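Protease Do-like 8, chloroplastic (Arabidopsis thaliana, PDB 4IC6) is probably a serine endopeptidase of the HtrA (Deg) family that cleaves proteins in the thylakoids of the chloroplast. Local coordinates at residues V42-L50 / I78-A88; G65-D73 / P201-L209. The protein carries 1 engineered substitution. All coordinates share one frame; numbering follows the deposited sequence.

Interaction 1 (V42-L50 / I78-A88)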
ATOM      1  N   VAL A  42      20.857   8.099  29.873  1.00 43.19           N
ATOM      2  CA  VAL A  42      20.327   7.948  28.527  1.00 38.79           C
ATOM      3  C   VAL A  42      20.423   9.291  27.803  1.00 37.20           C
ATOM      4  O   VAL A  42      19.708  10.250  28.130  1.00 34.26           O
ATOM      5  CB  VAL A  42      18.888   7.426  28.546  1.00 37.32           C
ATOM      6  CG1 VAL A  42      18.418   7.173  27.122  1.00 38.30           C
ATOM      7  CG2 VAL A  42      18.806   6.125  29.350  1.00 37.17           C
ATOM      8  N   VAL A  43      21.334   9.359  26.838  1.00 35.27           N
ATOM      9  CA  VAL A  43      21.605  10.616  26.146  1.00 38.69           C
ATOM     10  C   VAL A  43      20.836  10.693  24.838  1.00 37.60           C
ATOM     11  O   VAL A  43      20.283   9.696  24.370  1.00 34.94           O
ATOM     12  CB  VAL A  43      23.111  10.823  25.854  1.00 38.73           C
ATOM     13  CG1 VAL A  43      23.921  10.794  27.136  1.00 40.10           C
ATOM     14  CG2 VAL A  43      23.628   9.780  24.864  1.00 40.10           C
ATOM     15  N   ASN A  44      20.800  11.887  24.264  1.00 34.98           N
ATOM     16  CA  ASN A  44      20.237  12.102  22.938  1.00 37.51           C
ATOM     17  C   ASN A  44      21.347  12.353  21.912  1.00 40.55           C
ATOM     18  O   ASN A  44      22.276  13.126  22.161  1.00 43.66           O
ATOM     19  CB  ASN A  44      19.248  13.277  22.961  1.00 39.23           C
ATOM     20  CG  ASN A  44      18.923  13.789  21.580  1.00 39.36           C
ATOM     21  OD1 ASN A  44      18.180  13.157  20.821  1.00 42.50           O
ATOM     22  ND2 ASN A  44      19.469  14.950  21.244  1.00 37.33           N
ATOM     23  N   ILE A  45      21.248  11.691  20.761  1.00 41.13           N
ATOM     24  CA  ILE A  45      22.233  11.846  19.696  1.00 40.77           C
ATOM     25  C   ILE A  45      21.569  12.288  18.391  1.00 41.83           C
ATOM     26  O   ILE A  45      20.677  11.600  17.870  1.00 40.49           O
ATOM     27  CB  ILE A  45      22.980  10.512  19.424  1.00 48.08           C
ATOM     28  CG1 ILE A  45      23.682  10.023  20.692  1.00 48.54           C
ATOM     29  CG2 ILE A  45      23.967  10.671  18.267  1.00 46.76           C
ATOM     30  CD1 ILE A  45      24.179   8.583  20.627  1.00 44.62           C
ATOM     31  N   PHE A  46      21.990  13.446  17.884  1.00 42.96           N
ATOM     32  CA  PHE A  46      21.626  13.890  16.545  1.00 45.41           C
ATOM     33  C   PHE A  46      22.815  13.729  15.593  1.00 46.52           C
ATOM     34  O   PHE A  46      23.902  14.238  15.863  1.00 49.09           O
ATOM     35  CB  PHE A  46      21.146  15.350  16.553  1.00 48.10           C
ATOM     36  CG  PHE A  46      19.784  15.543  17.178  1.00 51.86           C
ATOM     37  CD1 PHE A  46      18.653  14.973  16.606  1.00 53.08           C
ATOM     38  CD2 PHE A  46      19.632  16.298  18.332  1.00 50.52           C
ATOM     39  CE1 PHE A  46      17.397  15.151  17.176  1.00 50.52           C
ATOM     40  CE2 PHE A  46      18.378  16.485  18.903  1.00 51.23           C
ATOM     41  CZ  PHE A  46      17.263  15.909  18.325  1.00 50.16           C
ATOM     42  N   ASP A  47      22.608  13.007  14.488  1.00 45.75           N
ATOM     43  CA  ASP A  47      23.612  12.883  13.425  1.00 46.27           C
ATOM     44  C   ASP A  47      23.838  14.263  12.808  1.00 46.28           C
ATOM     45  O   ASP A  47      22.900  14.881  12.282  1.00 43.37           O
ATOM     46  CB  ASP A  47      23.125  11.895  12.354  1.00 49.77           C
ATOM     47  CG  ASP A  47      24.170  11.615  11.272  1.00 51.77           C
ATOM     48  OD1 ASP A  47      24.907  12.547  10.859  1.00 54.18           O
ATOM     49  OD2 ASP A  47      24.246  10.453  10.814  1.00 47.60           O
ATOM     50  N   VAL A  48      25.067  14.764  12.866  1.00 50.62           N
ATOM     51  CA  VAL A  48      25.311  16.124  12.371  1.00 50.55           C
ATOM     52  C   VAL A  48      25.125  16.259  10.862  1.00 53.02           C
ATOM     53  O   VAL A  48      25.005  17.376  10.352  1.00 54.38           O
ATOM     54  CB  VAL A  48      26.704  16.695  12.775  1.00 58.06           C
ATOM     55  CG1 VAL A  48      26.841  16.778  14.296  1.00 57.74           C
ATOM     56  CG2 VAL A  48      27.838  15.886  12.153  1.00 56.84           C
ATOM     57  N   THR A  49      25.089  15.140  10.142  1.00 49.84           N
ATOM     58  CA  THR A  49      25.001  15.205   8.678  1.00 54.20           C
ATOM     59  C   THR A  49      23.559  15.260   8.170  1.00 58.10           C
ATOM     60  O   THR A  49      23.319  15.382   6.970  1.00 60.91           O
ATOM     61  CB  THR A  49      25.756  14.048   7.988  1.00 53.51           C
ATOM     62  OG1 THR A  49      25.135  12.797   8.326  1.00 54.53           O
ATOM     63  CG2 THR A  49      27.220  14.040   8.411  1.00 51.96           C
ATOM     64  N   LEU A  50      22.606  15.163   9.088  1.00 58.16           N
ATOM     65  CA  LEU A  50      21.195  15.222   8.728  1.00 65.13           C
ATOM     66  C   LEU A  50      20.596  16.608   8.948  1.00 76.56           C
ATOM     67  O   LEU A  50      21.136  17.414   9.705  1.00 79.67           O
ATOM     68  CB  LEU A  50      20.400  14.202   9.538  1.00 60.18           C
ATOM     69  CG  LEU A  50      20.566  12.763   9.070  1.00 57.12           C
ATOM     70  CD1 LEU A  50      19.881  11.822  10.042  1.00 52.50           C
ATOM     71  CD2 LEU A  50      20.002  12.612   7.671  1.00 56.93           C
ATOM     72  N   ILE A  78      30.282   7.144  24.857  1.00 46.07           N
ATOM     73  CA  ILE A  78      28.848   7.031  24.623  1.00 42.24           C
ATOM     74  C   ILE A  78      28.596   5.844  23.713  1.00 40.26           C
ATOM     75  O   ILE A  78      29.255   5.717  22.690  1.00 37.47           O
ATOM     76  CB  ILE A  78      28.297   8.282  23.900  1.00 43.52           C
ATOM     77  CG1 ILE A  78      28.608   9.549  24.696  1.00 41.01           C
ATOM     78  CG2 ILE A  78      26.792   8.132  23.654  1.00 45.73           C
ATOM     79  CD1 ILE A  78      28.140   9.491  26.135  1.00 44.22           C
ATOM     80  N   VAL A  79      27.645   4.983  24.076  1.00 36.78           N
ATOM     81  CA  VAL A  79      27.318   3.827  23.243  1.00 35.41           C
ATOM     82  C   VAL A  79      25.943   3.987  22.595  1.00 34.36           C
ATOM     83  O   VAL A  79      24.986   4.424  23.252  1.00 36.63           O
ATOM     84  CB  VAL A  79      27.354   2.518  24.055  1.00 40.58           C
ATOM     85  CG1 VAL A  79      26.835   1.328  23.219  1.00 39.16           C
ATOM     86  CG2 VAL A  79      28.753   2.248  24.542  1.00 37.19           C
ATOM     87  N   THR A  80      25.852   3.659  21.306  1.00 31.95           N
ATOM     88  CA  THR A  80      24.588   3.760  20.567  1.00 36.97           C
ATOM     89  C   THR A  80      24.557   2.744  19.427  1.00 37.57           C
ATOM     90  O   THR A  80      25.514   1.988  19.244  1.00 37.95           O
ATOM     91  CB  THR A  80      24.401   5.186  19.991  1.00 35.03           C
ATOM     92  OG1 THR A  80      23.053   5.368  19.531  1.00 35.22           O
ATOM     93  CG2 THR A  80      25.375   5.424  18.837  1.00 34.31           C
ATOM     94  N   ASN A  81      23.472   2.724  18.658  1.00 37.26           N
ATOM     95  CA  ASN A  81      23.459   1.942  17.424  1.00 34.72           C
ATOM     96  C   ASN A  81      24.302   2.608  16.337  1.00 34.47           C
ATOM     97  O   ASN A  81      24.368   3.842  16.234  1.00 36.32           O
ATOM     98  CB  ASN A  81      22.042   1.771  16.868  1.00 29.91           C
ATOM     99  CG  ASN A  81      21.196   0.821  17.684  1.00 30.50           C
ATOM    100  OD1 ASN A  81      20.079   1.160  18.075  1.00 28.37           O
ATOM    101  ND2 ASN A  81      21.713  -0.375  17.938  1.00 30.87           N
ATOM    102  N   TYR A  82      24.930   1.771  15.520  1.00 31.65           N
ATOM    103  CA  TYR A  82      25.577   2.197  14.295  1.00 36.00           C
ATOM    104  C   TYR A  82      24.530   2.982  13.502  1.00 38.33           C
ATOM    105  O   TYR A  82      24.805   4.052  12.975  1.00 36.79           O
ATOM    106  CB  TYR A  82      26.055   0.956  13.526  1.00 35.13           C
ATOM    107  CG  TYR A  82      26.811   1.214  12.229  1.00 34.72           C
ATOM    108  CD1 TYR A  82      28.167   0.931  12.126  1.00 33.33           C
ATOM    109  CD2 TYR A  82      26.157   1.682  11.096  1.00 35.10           C
ATOM    110  CE1 TYR A  82      28.862   1.143  10.937  1.00 38.02           C
ATOM    111  CE2 TYR A  82      26.842   1.896   9.909  1.00 37.90           C
ATOM    112  CZ  TYR A  82      28.197   1.625   9.840  1.00 39.72           C
ATOM    113  OH  TYR A  82      28.883   1.841   8.666  1.00 47.44           O
ATOM    114  N   HIS A  83      23.308   2.461  13.465  1.00 37.36           N
ATOM    115  CA  HIS A  83      22.240   3.082  12.689  1.00 36.79           C
ATOM    116  C   HIS A  83      21.831   4.498  13.114  1.00 36.93           C
ATOM    117  O   HIS A  83      21.399   5.266  12.267  1.00 39.72           O
ATOM    118  CB  HIS A  83      20.983   2.184  12.646  1.00 37.01           C
ATOM    119  CG  HIS A  83      19.921   2.695  11.715  1.00 37.57           C
ATOM    120  ND1 HIS A  83      18.747   3.267  12.163  1.00 40.20           N
ATOM    121  CD2 HIS A  83      19.876   2.751  10.367  1.00 33.62           C
ATOM    122  CE1 HIS A  83      18.020   3.642  11.122  1.00 37.83           C
ATOM    123  NE2 HIS A  83      18.680   3.333  10.022  1.00 35.07           N
ATOM    124  N   VAL A  84      21.943   4.859  14.395  1.00 38.12           N
ATOM    125  CA  VAL A  84      21.506   6.206  14.763  1.00 38.71           C
ATOM    126  C   VAL A  84      22.425   7.283  14.163  1.00 43.23           C
ATOM    127  O   VAL A  84      21.993   8.403  13.893  1.00 41.13           O
ATOM    128  CB  VAL A  84      21.301   6.435  16.286  1.00 50.64           C
ATOM    129  CG1 VAL A  84      20.490   5.305  16.920  1.00 39.17           C
ATOM    130  CG2 VAL A  84      22.612   6.670  16.998  1.00 56.38           C
ATOM    131  N   ILE A  85      23.689   6.934  13.938  1.00 41.48           N
ATOM    132  CA  ILE A  85      24.574   7.825  13.191  1.00 42.49           C
ATOM    133  C   ILE A  85      24.953   7.239  11.843  1.00 42.47           C
ATOM    134  O   ILE A  85      26.064   7.452  11.369  1.00 40.79           O
ATOM    135  CB  ILE A  85      25.848   8.183  13.986  1.00 43.62           C
ATOM    136  CG1 ILE A  85      26.555   6.920  14.496  1.00 44.08           C
ATOM    137  CG2 ILE A  85      25.504   9.094  15.136  1.00 41.04           C
ATOM    138  CD1 ILE A  85      28.057   7.122  14.710  1.00 46.97           C
ATOM    139  N   GLY A  86      24.023   6.510  11.229  1.00 41.97           N
ATOM    140  CA  GLY A  86      24.298   5.773  10.006  1.00 39.85           C
ATOM    141  C   GLY A  86      24.691   6.664   8.850  1.00 43.11           C
ATOM    142  O   GLY A  86      25.606   6.354   8.075  1.00 38.90           O
ATOM    143  N   ASN A  87      23.989   7.782   8.708  1.00 48.14           N
ATOM    144  CA  ASN A  87      24.304   8.697   7.624  1.00 47.34           C
ATOM    145  C   ASN A  87      25.713   9.257   7.745  1.00 48.65           C
ATOM    146  O   ASN A  87      26.445   9.318   6.763  1.00 50.03           O
ATOM    147  CB  ASN A  87      23.301   9.840   7.517  1.00 47.50           C
ATOM    148  CG  ASN A  87      23.285  10.452   6.130  1.00 56.32           C
ATOM    149  OD1 ASN A  87      23.150   9.736   5.130  1.00 61.18           O
ATOM    150  ND2 ASN A  87      23.472  11.775   6.051  1.00 54.46           N
ATOM    151  N   ALA A  88      26.095   9.671   8.945  1.00 48.77           N
ATOM    152  CA  ALA A  88      27.449  10.176   9.142  1.00 52.17           C
ATOM    153  C   ALA A  88      28.490   9.076   8.862  1.00 50.68           C
ATOM    154  O   ALA A  88      29.512   9.331   8.239  1.00 49.79           O
ATOM    155  CB  ALA A  88      27.614  10.741  10.539  1.00 53.86           C
TER
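D47 and A88 meet where strand 42-47 runs out and helix 86-90 starts, and the polar half of the contact is built round that carboxylate. OD2 turns its syn lone pair to the backbone N of A88, 2.7 Å away, in the first turn of the helix. The other oxygen, OD1, serves the chain's own turn: the N of T49 reaches it on the anti side at 2.7 Å, an Asx turn, and T49 OG1 donates from above the carboxylate plane at 2.6 Å. CG stands anti to the backbone N of D47 (chi1 -175°), which points the carboxylate at the helix start. T49 OG1 also accepts a hydrogen bond from ND2 of N87 at 3.0 Å, the oxygen lying 27° out of the amide plane. With an alanine here in place of D47, the N of A88 and both donors of T49 would probably lose their acceptor, and the 47-50 turn would be freer to shift. The apolar half lies further back along the strand. CD1 of I45 meets T80 tip to tip, 3.5 Å from its CB, a tight fit, while OG1 of T80 is hydrogen-bonded to the carbonyl of S68. From the same isoleucine, CG2 rests on CG2 of I85 at 3.8 Å. V43 and I78 touch through their CG2 methyls, also at 3.8 Å, with V102 and L130 closing in from other strands. The two strand segments cross at 70°, facing each other through the barrel interior. This is the N-terminal six-stranded barrel of the trypsin-like fold, its core running up to the short helix that follows H83, the predicted histidine of the charge relay.

Interaction 2 (G65-D73 / P201-L209). Engineered in segment 201-209: A204 (natural residue Ser).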
ATOM      1  N   GLY A  65      18.271   8.096  10.865  1.00 60.53           N
ATOM      2  CA  GLY A  65      19.233   8.291  11.940  1.00 56.58           C
ATOM      3  C   GLY A  65      18.646   9.044  13.126  1.00 54.18           C
ATOM      4  O   GLY A  65      17.434   9.230  13.192  1.00 56.14           O
ATOM      5  N   ASN A  66      19.503   9.481  14.055  1.00 52.15           N
ATOM      6  CA  ASN A  66      19.076  10.175  15.287  1.00 47.48           C
ATOM      7  C   ASN A  66      18.347   9.244  16.239  1.00 46.05           C
ATOM      8  O   ASN A  66      17.614   8.358  15.804  1.00 44.16           O
ATOM      9  CB  ASN A  66      18.155  11.347  14.971  1.00 47.14           C
ATOM     10  CG  ASN A  66      18.723  12.261  13.924  1.00 50.56           C
ATOM     11  OD1 ASN A  66      19.930  12.536  13.909  1.00 46.06           O
ATOM     12  ND2 ASN A  66      17.863  12.724  13.019  1.00 54.80           N
ATOM     13  N   GLY A  67      18.543   9.452  17.536  1.00 41.19           N
ATOM     14  CA  GLY A  67      17.935   8.597  18.534  1.00 38.04           C
ATOM     15  C   GLY A  67      18.602   8.763  19.875  1.00 36.47           C
ATOM     16  O   GLY A  67      18.966   9.884  20.275  1.00 33.56           O
ATOM     17  N   SER A  68      18.788   7.641  20.564  1.00 33.67           N
ATOM     18  CA  SER A  68      19.313   7.669  21.912  1.00 32.83           C
ATOM     19  C   SER A  68      20.668   6.973  22.006  1.00 37.10           C
ATOM     20  O   SER A  68      21.139   6.341  21.056  1.00 37.36           O
ATOM     21  CB  SER A  68      18.327   6.999  22.872  1.00 30.21           C
ATOM     22  OG  SER A  68      17.009   7.504  22.696  1.00 30.99           O
ATOM     23  N   GLY A  69      21.287   7.094  23.174  1.00 36.73           N
ATOM     24  CA  GLY A  69      22.530   6.412  23.460  1.00 36.80           C
ATOM     25  C   GLY A  69      22.649   6.239  24.956  1.00 34.91           C
ATOM     26  O   GLY A  69      21.766   6.632  25.716  1.00 35.23           O
ATOM     27  N   VAL A  70      23.764   5.672  25.386  1.00 31.23           N
ATOM     28  CA  VAL A  70      23.941   5.353  26.784  1.00 30.57           C
ATOM     29  C   VAL A  70      25.338   5.828  27.236  1.00 36.25           C
ATOM     30  O   VAL A  70      26.319   5.591  26.543  1.00 38.71           O
ATOM     31  CB  VAL A  70      23.789   3.833  26.959  1.00 39.34           C
ATOM     32  CG1 VAL A  70      24.624   3.337  28.109  1.00 48.58           C
ATOM     33  CG2 VAL A  70      22.316   3.468  27.134  1.00 37.04           C
ATOM     34  N   VAL A  71      25.413   6.524  28.368  1.00 35.39           N
ATOM     35  CA  VAL A  71      26.711   6.892  28.947  1.00 35.06           C
ATOM     36  C   VAL A  71      27.431   5.628  29.416  1.00 39.68           C
ATOM     37  O   VAL A  71      26.984   4.954  30.359  1.00 43.35           O
ATOM     38  CB  VAL A  71      26.549   7.827  30.129  1.00 42.85           C
ATOM     39  CG1 VAL A  71      27.934   8.143  30.739  1.00 45.14           C
ATOM     40  CG2 VAL A  71      25.836   9.122  29.702  1.00 41.63           C
ATOM     41  N   TRP A  72      28.523   5.290  28.741  1.00 38.18           N
ATOM     42  CA  TRP A  72      29.228   4.031  28.996  1.00 38.80           C
ATOM     43  C   TRP A  72      30.148   4.128  30.214  1.00 43.05           C
ATOM     44  O   TRP A  72      30.227   3.201  31.018  1.00 41.13           O
ATOM     45  CB  TRP A  72      30.036   3.617  27.765  1.00 40.35           C
ATOM     46  CG  TRP A  72      30.662   2.256  27.864  1.00 42.57           C
ATOM     47  CD1 TRP A  72      31.998   1.962  27.903  1.00 45.14           C
ATOM     48  CD2 TRP A  72      29.975   1.004  27.944  1.00 43.09           C
ATOM     49  NE1 TRP A  72      32.180   0.599  27.989  1.00 46.01           N
ATOM     50  CE2 TRP A  72      30.953  -0.010  28.020  1.00 45.41           C
ATOM     51  CE3 TRP A  72      28.623   0.641  27.964  1.00 39.78           C
ATOM     52  CZ2 TRP A  72      30.619  -1.368  28.111  1.00 43.87           C
ATOM     53  CZ3 TRP A  72      28.296  -0.704  28.047  1.00 41.41           C
ATOM     54  CH2 TRP A  72      29.290  -1.690  28.119  1.00 42.00           C
ATOM     55  N   ASP A  73      30.850   5.250  30.346  1.00 48.27           N
ATOM     56  CA  ASP A  73      31.719   5.435  31.501  1.00 50.89           C
ATOM     57  C   ASP A  73      31.967   6.895  31.842  1.00 51.23           C
ATOM     58  O   ASP A  73      31.470   7.802  31.170  1.00 50.08           O
ATOM     59  CB  ASP A  73      33.042   4.680  31.320  1.00 53.62           C
ATOM     60  CG  ASP A  73      33.869   5.208  30.163  1.00 59.20           C
ATOM     61  OD1 ASP A  73      33.755   6.408  29.825  1.00 57.97           O
ATOM     62  OD2 ASP A  73      34.644   4.410  29.592  1.00 64.28           O
ATOM     63  N   PRO A 201      11.434   4.427  17.108  1.00 31.91           N
ATOM     64  CA  PRO A 201      12.386   5.540  16.940  1.00 35.43           C
ATOM     65  C   PRO A 201      12.563   6.353  18.216  1.00 34.14           C
ATOM     66  O   PRO A 201      13.602   6.977  18.404  1.00 33.17           O
ATOM     67  CB  PRO A 201      11.742   6.383  15.840  1.00 35.42           C
ATOM     68  CG  PRO A 201      10.975   5.359  15.019  1.00 36.67           C
ATOM     69  CD  PRO A 201      10.394   4.429  16.061  1.00 32.18           C
ATOM     70  N   GLY A 202      11.579   6.289  19.107  1.00 32.68           N
ATOM     71  CA  GLY A 202      11.617   7.036  20.347  1.00 32.31           C
ATOM     72  C   GLY A 202      12.509   6.416  21.406  1.00 34.49           C
ATOM     73  O   GLY A 202      12.733   7.029  22.451  1.00 34.58           O
ATOM     74  N   ASN A 203      13.010   5.207  21.164  1.00 29.42           N
ATOM     75  CA  ASN A 203      13.964   4.599  22.097  1.00 26.97           C
ATOM     76  C   ASN A 203      15.129   3.815  21.460  1.00 27.85           C
ATOM     77  O   ASN A 203      15.961   3.232  22.164  1.00 32.15           O
ATOM     78  CB  ASN A 203      13.245   3.770  23.165  1.00 25.76           C
ATOM     79  CG  ASN A 203      12.503   2.570  22.587  1.00 26.27           C
ATOM     80  OD1 ASN A 203      12.858   2.048  21.532  1.00 30.13           O
ATOM     81  ND2 ASN A 203      11.450   2.138  23.279  1.00 27.07           N
ATOM     82  N   ALA A 204      15.202   3.830  20.135  1.00 30.54           N
ATOM     83  CA  ALA A 204      16.291   3.171  19.414  1.00 30.78           C
ATOM     84  C   ALA A 204      17.639   3.751  19.850  1.00 32.28           C
ATOM     85  O   ALA A 204      17.781   4.973  19.968  1.00 30.06           O
ATOM     86  CB  ALA A 204      16.102   3.314  17.900  1.00 31.73           C
ATOM     87  N   GLY A 205      18.615   2.872  20.101  1.00 32.24           N
ATOM     88  CA  GLY A 205      19.930   3.264  20.606  1.00 31.43           C
ATOM     89  C   GLY A 205      19.999   3.386  22.124  1.00 33.02           C
ATOM     90  O   GLY A 205      21.096   3.475  22.712  1.00 33.87           O
ATOM     91  N   GLY A 206      18.827   3.427  22.758  1.00 30.40           N
ATOM     92  CA  GLY A 206      18.719   3.534  24.199  1.00 28.21           C
ATOM     93  C   GLY A 206      18.823   2.174  24.871  1.00 32.08           C
ATOM     94  O   GLY A 206      18.933   1.144  24.201  1.00 33.50           O
ATOM     95  N   PRO A 207      18.817   2.163  26.207  1.00 30.92           N
ATOM     96  CA  PRO A 207      19.038   0.922  26.944  1.00 34.25           C
ATOM     97  C   PRO A 207      17.751   0.158  27.133  1.00 29.50           C
ATOM     98  O   PRO A 207      16.693   0.772  27.335  1.00 29.39           O
ATOM     99  CB  PRO A 207      19.501   1.425  28.311  1.00 35.29           C
ATOM    100  CG  PRO A 207      18.702   2.701  28.498  1.00 32.41           C
ATOM    101  CD  PRO A 207      18.620   3.317  27.108  1.00 31.80           C
ATOM    102  N   LEU A 208      17.866  -1.163  27.095  1.00 26.62           N
ATOM    103  CA  LEU A 208      16.861  -2.046  27.647  1.00 28.68           C
ATOM    104  C   LEU A 208      17.329  -2.435  29.041  1.00 29.47           C
ATOM    105  O   LEU A 208      18.424  -2.973  29.190  1.00 31.96           O
ATOM    106  CB  LEU A 208      16.731  -3.297  26.780  1.00 29.10           C
ATOM    107  CG  LEU A 208      15.591  -4.230  27.183  1.00 29.46           C
ATOM    108  CD1 LEU A 208      14.262  -3.500  26.926  1.00 26.35           C
ATOM    109  CD2 LEU A 208      15.649  -5.537  26.395  1.00 29.77           C
ATOM    110  N   LEU A 209      16.511  -2.177  30.065  1.00 28.43           N
ATOM    111  CA  LEU A 209      16.920  -2.486  31.436  1.00 28.62           C
ATOM    112  C   LEU A 209      16.125  -3.656  32.036  1.00 31.42           C
ATOM    113  O   LEU A 209      14.962  -3.880  31.671  1.00 29.51           O
ATOM    114  CB  LEU A 209      16.774  -1.255  32.338  1.00 28.68           C
ATOM    115  CG  LEU A 209      17.491   0.026  31.911  1.00 32.40           C
ATOM    116  CD1 LEU A 209      17.186   1.103  32.941  1.00 33.06           C
ATOM    117  CD2 LEU A 209      19.012  -0.204  31.802  1.00 29.01           C
TER
HETATM  118  O   HOH W   1      15.497   6.892  16.526  1.00 43.90           O
HETATM  119  O   HOH W   2      15.854   6.900  20.244  1.00 34.80           O
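S68 and A204 join the two beta-barrels of a trypsin-like protease across the cleft between them, where the catalytic residues of this fold gather. Strand 67-71 belongs to the first barrel; the 201-206 loop, leading into strand 207-210 of the second, carries the predicted nucleophile position, an engineered alanine where the natural residue is serine. Direct polar contact is a single backbone bond, S68 N to A204 O at 2.9 Å, with the donor nearly in line with the carbonyl (165°). Two waters extend it. One links the carbonyls of N66 and P201; the other accepts from OG of S68 at 2.8 Å and donates to the carbonyl oxygens of P201 and A204. Chi1 of -49° sets OG opposite the carbonyl carbon of S68, beside its N, where the oxygen also bonds to the N of N161. Glycines allow the backbones to come so near. A CB on G205 would collide with S68 O and, at the backbone angles this residue adopts in the type II turn N203-G206, would also press on the carbonyl O of A204. Without a side chain there, G205 CA makes a CA-H...O contact with S68 O at 3.3 Å, and G69 CA returns one to G205 O at 3.4 Å. G67 is likewise bare on the side facing A204. Apolar packing takes over where strand 207-210 begins: V70 and P207 both touch L215 of the second barrel. Here the touching branch of V70 is CG2, which sits 3.7 Å from both CB and CD of the proline ring.

In the fold
Strand 67-71 ties the two contacts together: it lies between 42-47 and 77-80 in the first barrel, so interaction 2 uses the strand that pairs with both strands of interaction 1. Both contacts are largely buried, but interaction 1 stays within one barrel, packing branched side chains in its core and ending in a buried carboxylate whose partners T49 and N87 are partly exposed. Interaction 2 spans two barrels, relying on glycine backbone, one backbone hydrogen bond and bound water. The centres of interactions 1 and 2 are about 9 Å apart. A probable hydrogen bond from N66 N to V84 O joins the segment that carries H83 to the residues leading into the strand that faces A204.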